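Side-chain contacts in major pilin protein fimA (Silicibacter pomeroyi, PDB 2IMH), which is of unknown function but belongs to the DUF1028 family: residues G30-G35 with M41-G46; T51-E56 with S76-R81. All blocks are in the same frame, centred on the assembly; numbering follows the deposited sequence. Where two conformers were deposited one is given.

Contact 1. Residues G30-G35 with M41-G46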
loop_
_atom_site.group_PDB
_atom_site.type_symbol
_atom_site.label_atom_id
_atom_site.label_comp_id
_atom_site.label_asym_id
_atom_site.label_seq_id
_atom_site.Cartn_x
_atom_site.Cartn_y
_atom_site.Cartn_z
ATOM N N GLY A 30 3.040 -9.200 1.677
ATOM C CA GLY A 30 4.310 -9.537 2.295
ATOM C C GLY A 30 5.496 -9.005 1.521
ATOM O O GLY A 30 6.479 -8.539 2.109
ATOM N N TRP A 31 5.399 -9.047 0.197
ATOM C CA TRP A 31 6.519 -8.636 -0.648
ATOM C C TRP A 31 6.625 -7.129 -0.731
ATOM O O TRP A 31 7.721 -6.559 -0.611
ATOM C CB TRP A 31 6.385 -9.215 -2.060
ATOM C CG TRP A 31 6.744 -10.689 -2.135
ATOM C CD1 TRP A 31 5.888 -11.736 -2.340
ATOM C CD2 TRP A 31 8.053 -11.256 -2.013
ATOM N NE1 TRP A 31 6.594 -12.936 -2.347
ATOM C CE2 TRP A 31 7.919 -12.661 -2.143
ATOM C CE3 TRP A 31 9.334 -10.711 -1.819
ATOM C CZ2 TRP A 31 9.023 -13.540 -2.071
ATOM C CZ3 TRP A 31 10.434 -11.586 -1.735
ATOM C CH2 TRP A 31 10.268 -12.983 -1.862
ATOM N N VAL A 32 5.481 -6.480 -0.940
ATOM C CA VAL A 32 5.479 -5.148 -1.545
ATOM C C VAL A 32 5.281 -3.989 -0.577
ATOM O O VAL A 32 5.992 -2.975 -0.667
ATOM C CB VAL A 32 4.419 -5.051 -2.652
ATOM C CG1 VAL A 32 4.323 -3.627 -3.159
ATOM C CG2 VAL A 32 4.776 -5.995 -3.800
ATOM N N LEU A 33 4.337 -4.137 0.353
ATOM C CA LEU A 33 3.852 -2.954 1.062
ATOM C C LEU A 33 4.470 -2.816 2.433
ATOM O O LEU A 33 4.396 -3.741 3.228
ATOM C CB LEU A 33 2.327 -2.990 1.192
ATOM C CG LEU A 33 1.485 -2.835 -0.080
ATOM C CD1 LEU A 33 0.004 -3.102 0.266
ATOM C CD2 LEU A 33 1.661 -1.447 -0.742
ATOM N N ARG A 34 5.066 -1.645 2.687
ATOM C CA ARG A 34 5.612 -1.285 4.005
ATOM C C ARG A 34 5.300 0.170 4.336
ATOM O O ARG A 34 5.081 0.981 3.439
ATOM C CB ARG A 34 7.124 -1.506 4.057
ATOM C CG ARG A 34 7.540 -2.952 3.997
ATOM C CD ARG A 34 9.008 -3.099 3.651
ATOM N NE ARG A 34 9.247 -4.506 3.357
ATOM C CZ ARG A 34 9.014 -5.080 2.178
ATOM N NH1 ARG A 34 8.607 -4.351 1.128
ATOM N NH2 ARG A 34 9.241 -6.391 2.047
ATOM N N GLY A 35 5.327 0.501 5.624
ATOM C CA GLY A 35 5.018 1.852 6.043
ATOM C C GLY A 35 5.346 2.106 7.494
ATOM O O GLY A 35 5.488 1.171 8.283
HETATM N N MSE A 41 5.420 5.768 3.243
HETATM C CA MSE A 41 5.040 4.464 2.686
HETATM C C MSE A 41 6.026 4.046 1.608
HETATM O O MSE A 41 6.618 4.897 0.932
HETATM C CB MSE A 41 3.653 4.553 2.031
HETATM C CG MSE A 41 2.490 4.814 2.977
HETATM SE SE MSE A 41 2.063 3.316 4.178
HETATM C CE MSE A 41 1.839 1.895 2.818
ATOM N N SER A 42 6.154 2.735 1.405
ATOM C CA SER A 42 6.939 2.250 0.273
ATOM C C SER A 42 6.284 1.042 -0.391
ATOM O O SER A 42 5.567 0.278 0.257
ATOM C CB SER A 42 8.366 1.901 0.699
ATOM O OG SER A 42 8.391 0.835 1.621
ATOM N N ALA A 43 6.542 0.894 -1.692
ATOM C CA ALA A 43 6.071 -0.264 -2.452
ATOM C C ALA A 43 7.296 -0.781 -3.170
ATOM O O ALA A 43 7.819 -0.089 -4.041
ATOM C CB ALA A 43 4.987 0.164 -3.474
ATOM N N SER A 44 7.770 -1.966 -2.789
ATOM C CA SER A 44 8.985 -2.514 -3.402
ATOM C C SER A 44 8.591 -3.763 -4.179
ATOM O O SER A 44 8.061 -4.714 -3.603
ATOM C CB SER A 44 10.029 -2.812 -2.324
ATOM O OG SER A 44 11.205 -3.413 -2.877
ATOM N N GLN A 45 8.843 -3.756 -5.488
ATOM C CA GLN A 45 8.269 -4.784 -6.365
ATOM C C GLN A 45 9.187 -5.013 -7.565
ATOM O O GLN A 45 10.390 -4.694 -7.504
ATOM C CB GLN A 45 6.851 -4.365 -6.807
ATOM C CG GLN A 45 6.792 -3.006 -7.487
ATOM C CD GLN A 45 5.410 -2.352 -7.421
ATOM O OE1 GLN A 45 4.774 -2.347 -6.366
ATOM N NE2 GLN A 45 4.951 -1.785 -8.549
ATOM N N GLY A 46 8.616 -5.550 -8.640
ATOM C CA GLY A 46 9.383 -5.793 -9.875
ATOM C C GLY A 46 9.753 -7.253 -10.063
ATOM O O GLY A 46 9.278 -8.134 -9.329
HETATM O O HOH W 1 7.998 -1.702 0.588
#

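Contact 2. Residues T51-E56 with S76-R81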
loop_
_atom_site.group_PDB
_atom_site.type_symbol
_atom_site.label_atom_id
_atom_site.label_comp_id
_atom_site.label_asym_id
_atom_site.label_seq_id
_atom_site.Cartn_x
_atom_site.Cartn_y
_atom_site.Cartn_z
ATOM N N THR A 51 13.293 -6.928 -0.678
ATOM C CA THR A 51 12.719 -6.537 0.618
ATOM C C THR A 51 13.551 -5.412 1.251
ATOM O O THR A 51 13.015 -4.497 1.883
ATOM C CB THR A 51 12.643 -7.724 1.585
ATOM O OG1 THR A 51 13.943 -8.303 1.728
ATOM C CG2 THR A 51 11.674 -8.780 1.046
ATOM N N PHE A 52 14.864 -5.453 1.045
ATOM C CA PHE A 52 15.746 -4.407 1.564
ATOM C C PHE A 52 15.364 -3.018 1.086
ATOM O O PHE A 52 15.314 -2.071 1.886
ATOM C CB PHE A 52 17.188 -4.748 1.222
ATOM C CG PHE A 52 17.552 -6.139 1.655
ATOM C CD1 PHE A 52 17.806 -6.408 2.995
ATOM C CD2 PHE A 52 17.535 -7.193 0.738
ATOM C CE1 PHE A 52 18.110 -7.709 3.419
ATOM C CE2 PHE A 52 17.823 -8.503 1.156
ATOM C CZ PHE A 52 18.118 -8.755 2.491
ATOM N N TRP A 53 15.101 -2.891 -0.210
ATOM C CA TRP A 53 14.742 -1.597 -0.766
ATOM C C TRP A 53 13.557 -1.017 -0.016
ATOM O O TRP A 53 13.528 0.174 0.278
ATOM C CB TRP A 53 14.348 -1.780 -2.212
ATOM C CG TRP A 53 15.505 -1.776 -3.178
ATOM C CD1 TRP A 53 16.828 -1.965 -2.899
ATOM C CD2 TRP A 53 15.402 -1.639 -4.588
ATOM N NE1 TRP A 53 17.572 -1.904 -4.067
ATOM C CE2 TRP A 53 16.713 -1.711 -5.118
ATOM C CE3 TRP A 53 14.323 -1.445 -5.465
ATOM C CZ2 TRP A 53 16.972 -1.599 -6.491
ATOM C CZ3 TRP A 53 14.584 -1.321 -6.832
ATOM C CH2 TRP A 53 15.909 -1.393 -7.325
ATOM N N GLY A 54 12.571 -1.867 0.270
ATOM C CA GLY A 54 11.317 -1.386 0.886
ATOM C C GLY A 54 11.549 -0.828 2.278
ATOM O O GLY A 54 10.926 0.156 2.675
ATOM N N GLU A 55 12.417 -1.484 3.032
ATOM C CA GLU A 55 12.737 -1.047 4.391
ATOM C C GLU A 55 13.688 0.152 4.374
ATOM O O GLU A 55 13.479 1.142 5.069
ATOM C CB GLU A 55 13.383 -2.202 5.173
ATOM C CG GLU A 55 12.471 -3.413 5.370
ATOM C CD GLU A 55 13.134 -4.567 6.140
ATOM O OE1 GLU A 55 14.373 -4.549 6.326
ATOM O OE2 GLU A 55 12.397 -5.495 6.560
ATOM N N GLU A 56 14.764 0.049 3.592
ATOM C CA GLU A 56 15.781 1.088 3.580
ATOM C C GLU A 56 15.269 2.437 3.097
ATOM O O GLU A 56 15.647 3.483 3.647
ATOM C CB GLU A 56 16.997 0.623 2.771
ATOM C CG GLU A 56 17.688 -0.508 3.501
ATOM C CD GLU A 56 18.913 -1.048 2.778
ATOM O OE1 GLU A 56 19.404 -0.373 1.846
ATOM O OE2 GLU A 56 19.382 -2.146 3.169
ATOM N N SER A 76 20.568 3.218 -6.512
ATOM C CA SER A 76 21.899 3.455 -7.093
ATOM C C SER A 76 22.957 2.512 -6.533
ATOM O O SER A 76 23.906 2.137 -7.241
ATOM C CB SER A 76 22.340 4.913 -6.891
ATOM O OG SER A 76 22.699 5.171 -5.542
ATOM N N GLN A 77 22.796 2.144 -5.265
ATOM C CA GLN A 77 23.713 1.275 -4.510
ATOM C C GLN A 77 23.616 -0.189 -4.923
ATOM O O GLN A 77 24.385 -1.025 -4.448
ATOM C CB GLN A 77 23.361 1.319 -3.017
ATOM C CG GLN A 77 23.749 2.573 -2.244
ATOM C CD GLN A 77 23.379 2.462 -0.771
ATOM O OE1 GLN A 77 24.252 2.346 0.093
ATOM N NE2 GLN A 77 22.078 2.468 -0.480
ATOM N N ASP A 78 22.635 -0.514 -5.755
ATOM C CA ASP A 78 22.316 -1.919 -6.031
ATOM C C ASP A 78 22.615 -2.238 -7.482
ATOM O O ASP A 78 21.944 -1.723 -8.372
ATOM C CB ASP A 78 20.829 -2.145 -5.709
ATOM C CG ASP A 78 20.378 -3.589 -5.856
ATOM O OD1 ASP A 78 21.054 -4.423 -6.524
ATOM O OD2 ASP A 78 19.285 -3.870 -5.294
ATOM N N SER A 79 23.598 -3.117 -7.715
ATOM C CA SER A 79 23.987 -3.487 -9.081
ATOM C C SER A 79 22.897 -4.224 -9.849
ATOM O O SER A 79 22.935 -4.278 -11.087
ATOM C CB SER A 79 25.269 -4.328 -9.083
ATOM O OG SER A 79 25.071 -5.556 -8.398
ATOM N N GLY A 80 21.935 -4.797 -9.115
ATOM C CA GLY A 80 20.838 -5.522 -9.717
ATOM C C GLY A 80 19.598 -4.683 -9.907
ATOM O O GLY A 80 18.536 -5.217 -10.180
ATOM N N ARG A 81 19.737 -3.365 -9.770
ATOM C CA ARG A 81 18.588 -2.450 -9.799
ATOM C C ARG A 81 17.670 -2.577 -11.022
ATOM O O ARG A 81 16.462 -2.337 -10.932
ATOM C CB ARG A 81 19.062 -0.990 -9.655
ATOM C CG ARG A 81 19.742 -0.414 -10.905
ATOM C CD ARG A 81 20.453 0.928 -10.637
ATOM N NE ARG A 81 21.688 0.753 -9.880
ATOM C CZ ARG A 81 22.865 0.408 -10.404
ATOM N NH1 ARG A 81 22.998 0.206 -11.709
ATOM N NH2 ARG A 81 23.916 0.264 -9.611
HETATM O O HOH W 2 20.084 2.345 1.503
#

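Contact 1. Residues G30-G35 with M41-G46
R34 and S42 form an antiparallel hydrogen-bonded pair between strands 33-35 and 41-45, whose axes approach to 4.7 Å and are inclined at 157°. Within it R34 N donates to S42 O at 3.1 Å and S42 N donates to R34 O. A further backbone bond, S44 N to V32 O at 2.9 Å, precedes this pair. On the face shared by R34 and S42, one water links the two segments: it lies in the guanidinium plane, accepts from R34 NH1, and donates to V32 O and to S42 OG, which also makes a probable hydrogen bond to G54 O. The R34 chain, extended from CG to NE, runs back over its own segment so that NH1 (2.9 Å) and NH2 both grip W31 O from the same face above its carbonyl plane. On the other face the selenomethionine M41, bent at chi2 and chi3, curls its selenium over G35 CA at 3.8 Å, where a side chain would collide. V32 CG1, anti to its backbone N (174°), meets A43 CB at 3.9 Å and lies beside Q45 OE1, which is hydrogen-bonded to S6 OG. The arrangement is that of a two-stranded beta hairpin, here at the edge of a four-stranded antiparallel sheet.

Contact 2. Residues T51-E56 with S76-R81
The indole of W53 and the carboxylate of D78 cross at about a right angle, the two planes 84° apart, and NE1 of W53 comes within 2.9 Å of OD2 of D78. OD2 approaches the ring obliquely, whereas D78 CB lies in the ring plane at its edge, 3.7 Å from W53 NE1. With CG anti to the backbone N (chi1 -176°), the carboxylate of D78 is placed beside W53 NE1. OD2 also makes a salt bridge with R84 NE, which probably favours the charged form, and D78 OD1 is held within the loop by G80 N at 2.8 Å, the donor standing 36° out of the carboxylate plane. Farther along the indole, the six-membered ring ends against R81: its CB lies in the ring plane at the edge, 3.8 Å from W53 CZ2, while R81 O sits near that plane beyond CH2. The R81 chain then bends away at chi3, and its NH2 bonds to S76 O at 3.0 Å. Replacing W53 by an alanine is likely to open a gap beside D78 and R81 and to deprive OD2 of its indole neighbour. In one conformer of Q77, a water accepts from its NE2 and donates to E56 OE1, a bridge that is therefore doubtful. The loop combines an Asx turn at D78 with a type I beta turn from D78 to R81, here set against an aromatic side chain from helix 51-62.

Contacts 1 and 2 lie in series along the chain, their centres about 12 Å apart, and meet on the side of the hairpin that carries R34, S42 and S44. Helix 51-62, which follows strand 40-45, covers this side. The link between S42 and G54, 2.8 Å from OG to O, ties strand to helix, and R34 NH2 packs at 3.6 Å on T51 CG2. S44 OG, bonded to S50 O, lies 3.6 Å from W53 CB, so the residue whose indole reaches the 76-81 loop is rooted against the sheet. Contact 1 is central and buried; contact 2 is peripheral, its centre about 18 Å from the centre of the chain. Neither contact includes a ligand.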